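Local atomic coordinates of ofchtiv-allosamidin (Ostrinia furnacalis, PDB entry 6JMB), a protein that probably hydrolyses chitin as a family 18 glycosidase, and is caught here with the inhibitor allosamidin in its active site. Residues L36-I41 and N62-F66; Y9-A14 and W345-T349; A182-D186 and G237-K242. All coordinates share one frame; numbering follows the deposited sequence.

Contacts 1 and 2 are buried and lie side by side in the barrel wall, where strands 5-11 and 35-43 are neighbours, and both touch the bound allosamizoline. They meet directly: Thr12 OG1 lies 2.8 Å from Ala39 O, a probable hydrogen bond. Contact 1 packs a helix on the outer side of strand 35-43 through aromatic rings, whereas contact 2 joins strand 5-11 to the loop after strand 341-345 through a buried carboxylate and through tryptophans that face the sugars. Contact 3 is only partly buried, its centre about 24 Å from that of contact 1 and 25 Å from that of contact 2. There one lysine bonds to main-chain carbonyls, bridging a helix end and a loop that lead into neighbouring strands.

Contact 1: residues L36-I41 and N62-F66; sequences LVYAFI and NFKQF. With AMI (allosamizoline), chain C.
The outer layer of the TIM barrel is joined to its wall where Tyr38 of strand 35-43 packs between Phe63 and Phe66 of helix 62-67, the three rings forming an aromatic cluster. Strand and helix run nearly antiparallel. With CG anti to the backbone N (chi1 -168°), the Tyr38 ring reaches to the helix and presents its CD2 edge to the face of Phe66 in a T-shaped pair, the planes 88° apart; CD2 stands 3.6 Å from Phe66 CG. Tyr38 CB adds a CH-pi contact over the same ring. Phe63 brings CD1 over one face of the tyrosine, the two planes oblique, its CE1 3.4 Å from Tyr38 CE1, and extends the cluster to Ile41, whose CG2 is 3.7 Å from Phe63 CZ. On the other flank, Phe66 CZ rests 3.7 Å from Leu36 CB.

Phe40, preceded by a cis peptide bond, faces the opposite way, bringing CE2 to 3.6 Å from O3 of allosamizoline. Asn62 ND2 donates to the buried Tyr38 OH at 3.0 Å, nearly within its own amide plane, and Tyr38 OH also hydrogen-bonds to Asp57 OD1, its stronger partner. Two polar neighbours thus fix the far end of a ring held by aromatic packing.

Contact 2: residues Y9-A14 and W345-T349; sequences YYGTWA and WSIET. With AMI (allosamizoline), chain C; NAA (2-acetamido-2-deoxy-beta-D-allopyranose), chain B; NAA (2-acetamido-2-deoxy-beta-D-allopyranose), chain D.
Trp345 swings its indole to the side away from its backbone N (chi1 -175°), which lays the six-membered ring against Tyr9: CE3 of Trp345 is 3.4 Å from Tyr9 CB, and the two rings meet obliquely. Glu348, by contrast, holds CG between its backbone N and carbonyl carbon (chi1 69°) and bends again at the next bond, folding its carboxylate back onto Gly11. The amide of Gly11 donates to Glu348 OE1 at 2.9 Å, while Ser346 OG donates to Glu348 OE2 at 2.6 Å; the two donors come from opposite sides of the carboxylate plane, each well out of it. The CD1 edge of Tyr10 also faces OE1, and Ala14 CB covers the aliphatic part of the glutamate, 3.6 Å from Glu348 CG. One main-chain bond, Ile347 N to Tyr9 O, completes the link.

The Trp345-Ser346 peptide is cis, one of the non-proline cis bonds known from family 18 barrels, and it follows directly on strand 341-345, which pairs with strand 5-11 and so helps to close the barrel. Here the indole forms a wall of the sugar-binding site. Allosamizoline lies across one face, with C5 over the ring, and Ser346 CB backs the opposite face. At its edge Trp345 NE1 donates to the acetamido oxygen O7 of the chain D N-acetylallosamine at 2.9 Å, an N-H...O angle of 162°. Trp13 comes from the opposite direction, its CH2 meeting the edge of the Trp345 ring 3.9 Å from CZ2, and its own face lies under the chain B unit. The Tyr9 ring packs beneath the dimethylamino end of allosamizoline, with CE2 3.4 Å from C8, while Tyr9 OH hydrogen-bonds to Asp122.

Contact 3: residues A182-D186 and G237-K242; sequences AKYVD and GCPPEK
Ala182, toward the C-terminal end of helix 178-184, comes alongside Cys238 with their CA atoms 5.8 Å apart, and four residues on Asp186 and Lys242 are paired in the same way at 6.6 Å. Each segment leads from a helix into a barrel strand, 187-190 and 243-256 respectively, and these two strands are parallel neighbours. Gly237, at a phi of 118°, ends helix 226-235 in a Schellman motif. The chain then runs through Pro239 into a 3-10 turn closed by Lys242 N on Pro239 O at 2.9 Å. The main chain of Lys242 also bonds to Ile188, where the two neighbouring strands begin to pair.

Side-chain packing is sparse: Ala182 CB rests 4.1 Å from Pro239 CD. The main link is Lys242. Its CG is anti to the carbonyl carbon (chi1 -73°), which aims the chain at the 182-186 segment, and beyond CG the chain runs extended. It passes Asp186 O, which is 3.6 Å from Lys242 CG, and ends between two carbonyls. NZ donates to Ala182 O at 2.8 Å, tilted from the carbonyl plane, and to Val185 O at 2.9 Å almost straight in line with the C=O bond. A methionine in its place would probably leave the oxygens of Ala182 and Val185 without this shared donor and the end of helix 178-184 less firmly tied to the 237-242 loop.

Across this contact the ammonium group is met by main-chain oxygens, the Asp186 carboxylate being taken up by Arg151 in a salt bridge. The charge of the lysine probably also offsets the partial negative charge at the end of helix 178-184.

Contact 1: residues L36-I41 and N62-F66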
loop_
_atom_site.group_PDB
_atom_site.type_symbol
_atom_site.label_atom_id
_atom_site.label_comp_id
_atom_site.label_asym_id
_atom_site.label_seq_id
_atom_site.Cartn_x
_atom_site.Cartn_y
_atom_site.Cartn_z
ATOM N N LEU A 36 5.138 -3.286 -11.201
ATOM C CA LEU A 36 3.736 -3.644 -11.022
ATOM C C LEU A 36 3.683 -4.919 -10.198
ATOM O O LEU A 36 4.403 -5.879 -10.495
ATOM C CB LEU A 36 3.039 -3.831 -12.378
ATOM C CG LEU A 36 2.252 -2.593 -12.827
ATOM C CD1 LEU A 36 2.087 -2.535 -14.341
ATOM C CD2 LEU A 36 0.886 -2.596 -12.142
ATOM N N VAL A 37 2.864 -4.923 -9.147
ATOM C CA VAL A 37 2.890 -5.985 -8.145
ATOM C C VAL A 37 1.527 -6.666 -8.079
ATOM O O VAL A 37 0.506 -6.009 -7.844
ATOM C CB VAL A 37 3.312 -5.455 -6.766
ATOM C CG1 VAL A 37 3.547 -6.616 -5.823
ATOM C CG2 VAL A 37 4.571 -4.594 -6.885
ATOM N N TYR A 38 1.518 -7.989 -8.265
ATOM C CA TYR A 38 0.302 -8.800 -8.239
ATOM C C TYR A 38 -0.011 -9.177 -6.794
ATOM O O TYR A 38 0.714 -9.966 -6.180
ATOM C CB TYR A 38 0.551 -10.058 -9.069
ATOM C CG TYR A 38 -0.663 -10.907 -9.399
ATOM C CD1 TYR A 38 -1.261 -11.741 -8.449
ATOM C CD2 TYR A 38 -1.176 -10.909 -10.683
ATOM C CE1 TYR A 38 -2.373 -12.519 -8.775
ATOM C CE2 TYR A 38 -2.275 -11.689 -11.021
ATOM C CZ TYR A 38 -2.863 -12.487 -10.068
ATOM O OH TYR A 38 -3.954 -13.248 -10.421
ATOM N N ALA A 39 -1.098 -8.645 -6.249
ATOM C CA ALA A 39 -1.502 -8.947 -4.878
ATOM C C ALA A 39 -2.739 -9.834 -4.922
ATOM O O ALA A 39 -3.703 -9.496 -5.613
ATOM C CB ALA A 39 -1.846 -7.650 -4.143
ATOM N N PHE A 40 -2.744 -10.962 -4.198
ATOM C CA PHE A 40 -1.671 -11.515 -3.367
ATOM C C PHE A 40 -1.610 -13.020 -3.603
ATOM O O PHE A 40 -2.635 -13.648 -3.932
ATOM C CB PHE A 40 -2.000 -11.361 -1.877
ATOM C CG PHE A 40 -1.834 -9.974 -1.344
ATOM C CD1 PHE A 40 -0.579 -9.434 -1.182
ATOM C CD2 PHE A 40 -2.938 -9.229 -0.958
ATOM C CE1 PHE A 40 -0.418 -8.157 -0.673
ATOM C CE2 PHE A 40 -2.790 -7.949 -0.444
ATOM C CZ PHE A 40 -1.524 -7.412 -0.305
ATOM N N ILE A 41 -0.438 -13.603 -3.392
ATOM C CA ILE A 41 -0.321 -15.024 -3.119
ATOM C C ILE A 41 -0.176 -15.218 -1.615
ATOM O O ILE A 41 -0.020 -14.264 -0.853
ATOM C CB ILE A 41 0.840 -15.692 -3.897
ATOM C CG1 ILE A 41 2.193 -15.112 -3.472
ATOM C CG2 ILE A 41 0.614 -15.574 -5.401
ATOM C CD1 ILE A 41 3.387 -15.892 -4.025
ATOM N N ASN A 62 -4.409 -15.565 -15.088
ATOM C CA ASN A 62 -4.254 -14.172 -14.677
ATOM C C ASN A 62 -2.808 -13.822 -14.331
ATOM O O ASN A 62 -2.353 -12.718 -14.649
ATOM C CB ASN A 62 -5.200 -13.839 -13.527
ATOM C CG ASN A 62 -5.680 -12.404 -13.567
ATOM O OD1 ASN A 62 -6.129 -11.918 -14.605
ATOM N ND2 ASN A 62 -5.596 -11.720 -12.434
ATOM N N PHE A 63 -2.074 -14.729 -13.667
ATOM C CA PHE A 63 -0.655 -14.484 -13.407
ATOM C C PHE A 63 0.062 -14.145 -14.706
ATOM O O PHE A 63 0.808 -13.161 -14.788
ATOM C CB PHE A 63 0.016 -15.743 -12.849
ATOM C CG PHE A 63 -0.254 -16.058 -11.386
ATOM C CD1 PHE A 63 -0.426 -15.083 -10.410
ATOM C CD2 PHE A 63 -0.263 -17.386 -10.993
ATOM C CE1 PHE A 63 -0.631 -15.454 -9.068
ATOM C CE2 PHE A 63 -0.470 -17.756 -9.670
ATOM C CZ PHE A 63 -0.650 -16.796 -8.705
ATOM N N LYS A 64 -0.143 -14.980 -15.732
ATOM C CA LYS A 64 0.582 -14.819 -16.986
ATOM C C LYS A 64 0.094 -13.611 -17.777
ATOM O O LYS A 64 0.898 -12.944 -18.432
ATOM C CB LYS A 64 0.465 -16.103 -17.809
ATOM C CG LYS A 64 1.270 -16.101 -19.096
ATOM C CD LYS A 64 2.765 -16.040 -18.821
ATOM C CE LYS A 64 3.562 -16.317 -20.087
ATOM N NZ LYS A 64 4.967 -15.845 -19.981
ATOM N N GLN A 65 -1.203 -13.301 -17.722
ATOM C CA GLN A 65 -1.674 -12.084 -18.376
ATOM C C GLN A 65 -1.005 -10.862 -17.761
ATOM O O GLN A 65 -0.605 -9.934 -18.474
ATOM C CB GLN A 65 -3.188 -11.965 -18.248
ATOM C CG GLN A 65 -3.966 -12.933 -19.111
ATOM C CD GLN A 65 -5.458 -12.752 -18.951
ATOM O OE1 GLN A 65 -6.192 -13.716 -18.727
ATOM N NE2 GLN A 65 -5.917 -11.508 -19.053
ATOM N N PHE A 66 -0.848 -10.872 -16.435
ATOM C CA PHE A 66 -0.216 -9.768 -15.725
ATOM C C PHE A 66 1.242 -9.611 -16.134
ATOM O O PHE A 66 1.685 -8.509 -16.475
ATOM C CB PHE A 66 -0.348 -10.023 -14.222
ATOM C CG PHE A 66 0.165 -8.909 -13.346
ATOM C CD1 PHE A 66 -0.647 -7.831 -13.015
ATOM C CD2 PHE A 66 1.443 -8.965 -12.819
ATOM C CE1 PHE A 66 -0.182 -6.822 -12.183
ATOM C CE2 PHE A 66 1.918 -7.953 -11.992
ATOM C CZ PHE A 66 1.098 -6.887 -11.673
HETATM C C1 AMI C . -2.089 -2.646 2.476
HETATM C C2 AMI C . -1.921 -4.213 2.604
HETATM C C3 AMI C . -3.119 -4.748 1.995
HETATM C C4 AMI C . -4.236 -3.663 2.285
HETATM C C5 AMI C . -3.528 -2.444 1.925
HETATM C C6 AMI C . -4.202 -1.142 2.494
HETATM C C7 AMI C . -0.377 -3.369 1.264
HETATM C C8 AMI C . 1.628 -4.522 0.200
HETATM C C9 AMI C . 1.194 -2.036 -0.248
HETATM N N2 AMI C . -0.827 -4.507 1.951
HETATM N N7 AMI C . 0.816 -3.316 0.409
HETATM O O3 AMI C . -3.420 -6.040 2.521
HETATM O O4 AMI C . -5.389 -3.750 1.460
HETATM O O6 AMI C . -4.356 -1.290 3.891
HETATM O O7 AMI C . -1.136 -2.255 1.462
#

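Contact 2: residues Y9-A14 and W345-T349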
loop_
_atom_site.group_PDB
_atom_site.type_symbol
_atom_site.label_atom_id
_atom_site.label_comp_id
_atom_site.label_asym_id
_atom_site.label_seq_id
_atom_site.Cartn_x
_atom_site.Cartn_y
_atom_site.Cartn_z
ATOM N N TYR A 9 0.704 -1.407 -6.926
ATOM C CA TYR A 9 0.059 -2.645 -6.503
ATOM C C TYR A 9 -1.294 -2.794 -7.178
ATOM O O TYR A 9 -2.031 -1.816 -7.351
ATOM C CB TYR A 9 -0.148 -2.655 -4.992
ATOM C CG TYR A 9 1.092 -2.979 -4.209
ATOM C CD1 TYR A 9 2.005 -1.994 -3.869
ATOM C CD2 TYR A 9 1.347 -4.282 -3.805
ATOM C CE1 TYR A 9 3.135 -2.307 -3.148
ATOM C CE2 TYR A 9 2.477 -4.602 -3.081
ATOM C CZ TYR A 9 3.360 -3.603 -2.743
ATOM O OH TYR A 9 4.491 -3.893 -2.004
ATOM N N TYR A 10 -1.627 -4.029 -7.549
ATOM C CA TYR A 10 -2.920 -4.359 -8.138
ATOM C C TYR A 10 -3.612 -5.371 -7.233
ATOM O O TYR A 10 -3.138 -6.505 -7.075
ATOM C CB TYR A 10 -2.727 -4.922 -9.543
ATOM C CG TYR A 10 -3.983 -5.432 -10.223
ATOM C CD1 TYR A 10 -5.230 -4.852 -9.990
ATOM C CD2 TYR A 10 -3.918 -6.500 -11.097
ATOM C CE1 TYR A 10 -6.378 -5.333 -10.624
ATOM C CE2 TYR A 10 -5.047 -6.973 -11.739
ATOM C CZ TYR A 10 -6.267 -6.392 -11.498
ATOM O OH TYR A 10 -7.384 -6.884 -12.142
ATOM N N GLY A 11 -4.722 -4.951 -6.623
ATOM C CA GLY A 11 -5.582 -5.858 -5.881
ATOM C C GLY A 11 -6.405 -6.688 -6.848
ATOM O O GLY A 11 -7.443 -6.233 -7.342
ATOM N N THR A 12 -5.932 -7.902 -7.139
ATOM C CA THR A 12 -6.413 -8.653 -8.296
ATOM C C THR A 12 -7.871 -9.084 -8.173
ATOM O O THR A 12 -8.496 -9.390 -9.197
ATOM C CB THR A 12 -5.501 -9.856 -8.565
ATOM O OG1 THR A 12 -5.438 -10.680 -7.395
ATOM C CG2 THR A 12 -4.090 -9.388 -8.933
ATOM N N TRP A 13 -8.429 -9.103 -6.960
ATOM C CA TRP A 13 -9.837 -9.429 -6.772
ATOM C C TRP A 13 -10.763 -8.361 -7.344
ATOM O O TRP A 13 -11.980 -8.580 -7.397
ATOM C CB TRP A 13 -10.129 -9.651 -5.280
ATOM C CG TRP A 13 -9.644 -8.529 -4.418
ATOM C CD1 TRP A 13 -10.352 -7.431 -4.037
ATOM C CD2 TRP A 13 -8.337 -8.386 -3.840
ATOM N NE1 TRP A 13 -9.572 -6.612 -3.255
ATOM C CE2 TRP A 13 -8.329 -7.175 -3.125
ATOM C CE3 TRP A 13 -7.175 -9.167 -3.861
ATOM C CZ2 TRP A 13 -7.207 -6.723 -2.434
ATOM C CZ3 TRP A 13 -6.058 -8.714 -3.176
ATOM C CH2 TRP A 13 -6.084 -7.504 -2.473
ATOM N N ALA A 14 -10.227 -7.219 -7.786
ATOM C CA ALA A 14 -11.068 -6.194 -8.397
ATOM C C ALA A 14 -11.690 -6.649 -9.708
ATOM O O ALA A 14 -12.614 -5.990 -10.206
ATOM C CB ALA A 14 -10.254 -4.915 -8.615
ATOM N N TRP A 345 -1.084 1.926 -3.119
ATOM C CA TRP A 345 -2.151 0.950 -2.934
ATOM C C TRP A 345 -3.452 1.684 -3.220
ATOM O O TRP A 345 -3.839 2.567 -2.444
ATOM C CB TRP A 345 -2.179 0.412 -1.501
ATOM C CG TRP A 345 -3.201 -0.667 -1.412
ATOM C CD1 TRP A 345 -4.541 -0.520 -1.144
ATOM C CD2 TRP A 345 -2.995 -2.054 -1.693
ATOM N NE1 TRP A 345 -5.172 -1.747 -1.218
ATOM C CE2 TRP A 345 -4.246 -2.698 -1.557
ATOM C CE3 TRP A 345 -1.876 -2.817 -2.038
ATOM C CZ2 TRP A 345 -4.402 -4.070 -1.754
ATOM C CZ3 TRP A 345 -2.034 -4.178 -2.229
ATOM C CH2 TRP A 345 -3.286 -4.790 -2.084
ATOM N N SER A 346 -4.128 1.359 -4.331
ATOM C CA SER A 346 -3.740 0.392 -5.353
ATOM C C SER A 346 -4.363 0.903 -6.654
ATOM O O SER A 346 -5.273 1.742 -6.635
ATOM C CB SER A 346 -4.282 -1.002 -5.020
ATOM O OG SER A 346 -5.649 -0.942 -4.642
ATOM N N ILE A 347 -3.877 0.381 -7.783
ATOM C CA ILE A 347 -4.154 1.006 -9.074
ATOM C C ILE A 347 -5.636 0.941 -9.429
ATOM O O ILE A 347 -6.159 1.836 -10.110
ATOM C CB ILE A 347 -3.245 0.393 -10.158
ATOM C CG1 ILE A 347 -3.315 1.205 -11.457
ATOM C CG2 ILE A 347 -3.577 -1.082 -10.383
ATOM C CD1 ILE A 347 -2.266 0.786 -12.492
ATOM N N GLU A 348 -6.339 -0.093 -8.964
ATOM C CA GLU A 348 -7.704 -0.340 -9.400
ATOM C C GLU A 348 -8.713 0.650 -8.834
ATOM O O GLU A 348 -9.884 0.592 -9.231
ATOM C CB GLU A 348 -8.111 -1.777 -9.079
ATOM C CG GLU A 348 -8.277 -2.055 -7.597
ATOM C CD GLU A 348 -7.000 -2.505 -6.921
ATOM O OE1 GLU A 348 -5.922 -2.494 -7.558
ATOM O OE2 GLU A 348 -7.070 -2.869 -5.728
ATOM N N THR A 349 -8.311 1.554 -7.935
ATOM C CA THR A 349 -9.226 2.588 -7.454
ATOM C C THR A 349 -8.786 4.001 -7.817
ATOM O O THR A 349 -9.361 4.964 -7.297
ATOM C CB THR A 349 -9.527 2.472 -5.956
ATOM O OG1 THR A 349 -8.321 2.649 -5.207
ATOM C CG2 THR A 349 -10.142 1.114 -5.624
HETATM C C1 AMI C . -2.089 -2.646 2.476
HETATM C C2 AMI C . -1.921 -4.213 2.604
HETATM C C3 AMI C . -3.119 -4.748 1.995
HETATM C C4 AMI C . -4.236 -3.663 2.285
HETATM C C5 AMI C . -3.528 -2.444 1.925
HETATM C C6 AMI C . -4.202 -1.142 2.494
HETATM C C7 AMI C . -0.377 -3.369 1.264
HETATM C C8 AMI C . 1.628 -4.522 0.200
HETATM C C9 AMI C . 1.194 -2.036 -0.248
HETATM N N2 AMI C . -0.827 -4.507 1.951
HETATM N N7 AMI C . 0.816 -3.316 0.409
HETATM O O3 AMI C . -3.420 -6.040 2.521
HETATM O O4 AMI C . -5.389 -3.750 1.460
HETATM O O6 AMI C . -4.356 -1.290 3.891
HETATM O O7 AMI C . -1.136 -2.255 1.462
HETATM C C1 NAA B . -10.324 -7.715 0.806
HETATM C C2 NAA B . -10.818 -9.134 0.561
HETATM C C3 NAA B . -12.191 -9.132 -0.054
HETATM C C4 NAA B . -13.183 -8.338 0.725
HETATM C C5 NAA B . -12.643 -6.925 0.972
HETATM C C6 NAA B . -13.470 -6.149 1.929
HETATM C C7 NAA B . -8.816 -10.702 0.093
HETATM C C8 NAA B . -7.843 -11.339 -0.915
HETATM N N2 NAA B . -9.876 -9.765 -0.398
HETATM O O3 NAA B . -12.073 -8.469 -1.331
HETATM O O4 NAA B . -14.364 -8.214 -0.082
HETATM O O5 NAA B . -11.310 -6.958 1.618
HETATM O O6 NAA B . -12.563 -5.201 2.523
HETATM O O7 NAA B . -8.733 -10.956 1.278
HETATM C C1 NAA D . -6.350 -4.647 1.922
HETATM C C2 NAA D . -7.692 -4.320 1.286
HETATM C C3 NAA D . -8.727 -5.336 1.590
HETATM C C4 NAA D . -8.262 -6.719 1.178
HETATM C C5 NAA D . -6.933 -7.025 1.855
HETATM C C6 NAA D . -6.363 -8.353 1.459
HETATM C C7 NAA D . -8.084 -1.814 0.927
HETATM C C8 NAA D . -8.404 -0.443 1.531
HETATM N N2 NAA D . -8.041 -2.973 1.853
HETATM O O3 NAA D . -8.991 -5.285 3.026
HETATM O O4 NAA D . -9.193 -7.751 1.564
HETATM O O5 NAA D . -5.961 -6.007 1.461
HETATM O O6 NAA D . -5.185 -8.549 2.211
HETATM O O7 NAA D . -7.892 -1.960 -0.220
#

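Contact 3: residues A182-D186 and G237-K242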
loop_
_atom_site.group_PDB
_atom_site.type_symbol
_atom_site.label_atom_id
_atom_site.label_comp_id
_atom_site.label_asym_id
_atom_site.label_seq_id
_atom_site.Cartn_x
_atom_site.Cartn_y
_atom_site.Cartn_z
ATOM N N ALA A 182 16.761 -3.600 5.223
ATOM C CA ALA A 182 17.197 -2.831 4.062
ATOM C C ALA A 182 18.326 -3.524 3.307
ATOM O O ALA A 182 18.379 -3.455 2.071
ATOM C CB ALA A 182 17.632 -1.427 4.486
ATOM N N LYS A 183 19.207 -4.226 4.030
ATOM C CA LYS A 183 20.424 -4.776 3.437
ATOM C C LYS A 183 20.122 -5.720 2.281
ATOM O O LYS A 183 20.837 -5.724 1.272
ATOM C CB LYS A 183 21.215 -5.509 4.522
ATOM C CG LYS A 183 22.432 -6.273 4.039
ATOM C CD LYS A 183 23.247 -6.729 5.240
ATOM C CE LYS A 183 24.546 -7.392 4.825
ATOM N NZ LYS A 183 25.290 -7.899 6.015
ATOM N N TYR A 184 19.064 -6.521 2.405
ATOM C CA TYR A 184 18.803 -7.632 1.499
ATOM C C TYR A 184 17.802 -7.312 0.405
ATOM O O TYR A 184 17.639 -8.120 -0.518
ATOM C CB TYR A 184 18.272 -8.824 2.296
ATOM C CG TYR A 184 19.273 -9.301 3.295
ATOM C CD1 TYR A 184 20.510 -9.747 2.878
ATOM C CD2 TYR A 184 19.003 -9.269 4.651
ATOM C CE1 TYR A 184 21.440 -10.177 3.774
ATOM C CE2 TYR A 184 19.936 -9.691 5.566
ATOM C CZ TYR A 184 21.158 -10.145 5.117
ATOM O OH TYR A 184 22.112 -10.578 6.010
ATOM N N VAL A 185 17.125 -6.178 0.481
ATOM C CA VAL A 185 16.036 -5.881 -0.439
ATOM C C VAL A 185 16.483 -4.849 -1.463
ATOM O O VAL A 185 17.391 -4.043 -1.220
ATOM C CB VAL A 185 14.753 -5.426 0.285
ATOM C CG1 VAL A 185 14.279 -6.511 1.248
ATOM C CG2 VAL A 185 14.981 -4.104 1.024
ATOM N N ASP A 186 15.831 -4.884 -2.623
ATOM C CA ASP A 186 16.034 -3.836 -3.614
ATOM C C ASP A 186 15.447 -2.512 -3.146
ATOM O O ASP A 186 16.025 -1.448 -3.394
ATOM C CB ASP A 186 15.440 -4.278 -4.946
ATOM C CG ASP A 186 16.228 -5.407 -5.561
ATOM O OD1 ASP A 186 17.290 -5.126 -6.158
ATOM O OD2 ASP A 186 15.824 -6.576 -5.413
ATOM N N GLY A 237 18.085 3.715 9.472
ATOM C CA GLY A 237 19.058 3.049 8.632
ATOM C C GLY A 237 18.609 2.653 7.243
ATOM O O GLY A 237 19.361 1.991 6.524
ATOM N N CYS A 238 17.400 3.031 6.837
ATOM C CA CYS A 238 17.002 2.796 5.456
ATOM C C CYS A 238 17.556 3.912 4.580
ATOM O O CYS A 238 17.153 5.070 4.745
ATOM C CB CYS A 238 15.491 2.765 5.319
ATOM S SG CYS A 238 14.963 2.306 3.651
ATOM N N PRO A 239 18.467 3.626 3.654
ATOM C CA PRO A 239 18.978 4.684 2.790
ATOM C C PRO A 239 17.855 5.253 1.932
ATOM O O PRO A 239 16.886 4.546 1.606
ATOM C CB PRO A 239 20.036 3.974 1.938
ATOM C CG PRO A 239 19.699 2.535 2.005
ATOM C CD PRO A 239 19.025 2.302 3.322
ATOM N N PRO A 240 17.940 6.537 1.577
ATOM C CA PRO A 240 16.872 7.132 0.761
ATOM C C PRO A 240 16.666 6.408 -0.549
ATOM O O PRO A 240 15.528 6.313 -1.026
ATOM C CB PRO A 240 17.347 8.576 0.534
ATOM C CG PRO A 240 18.432 8.805 1.509
ATOM C CD PRO A 240 19.027 7.486 1.860
ATOM N N GLU A 241 17.735 5.868 -1.134
ATOM C CA GLU A 241 17.628 5.161 -2.402
ATOM C C GLU A 241 16.930 3.815 -2.270
ATOM O O GLU A 241 16.700 3.156 -3.291
ATOM C CB GLU A 241 19.011 5.004 -3.033
ATOM C CG GLU A 241 19.928 4.076 -2.273
ATOM C CD GLU A 241 20.867 4.802 -1.323
ATOM O OE1 GLU A 241 20.558 5.943 -0.898
ATOM O OE2 GLU A 241 21.924 4.218 -0.995
ATOM N N LYS A 242 16.578 3.397 -1.055
ATOM C CA LYS A 242 15.778 2.199 -0.857
ATOM C C LYS A 242 14.433 2.475 -0.207
ATOM O O LYS A 242 13.687 1.525 0.059
ATOM C CB LYS A 242 16.543 1.151 -0.037
ATOM C CG LYS A 242 17.662 0.482 -0.813
ATOM C CD LYS A 242 18.210 -0.723 -0.073
ATOM C CE LYS A 242 19.243 -1.444 -0.916
ATOM N NZ LYS A 242 19.733 -2.660 -0.217
#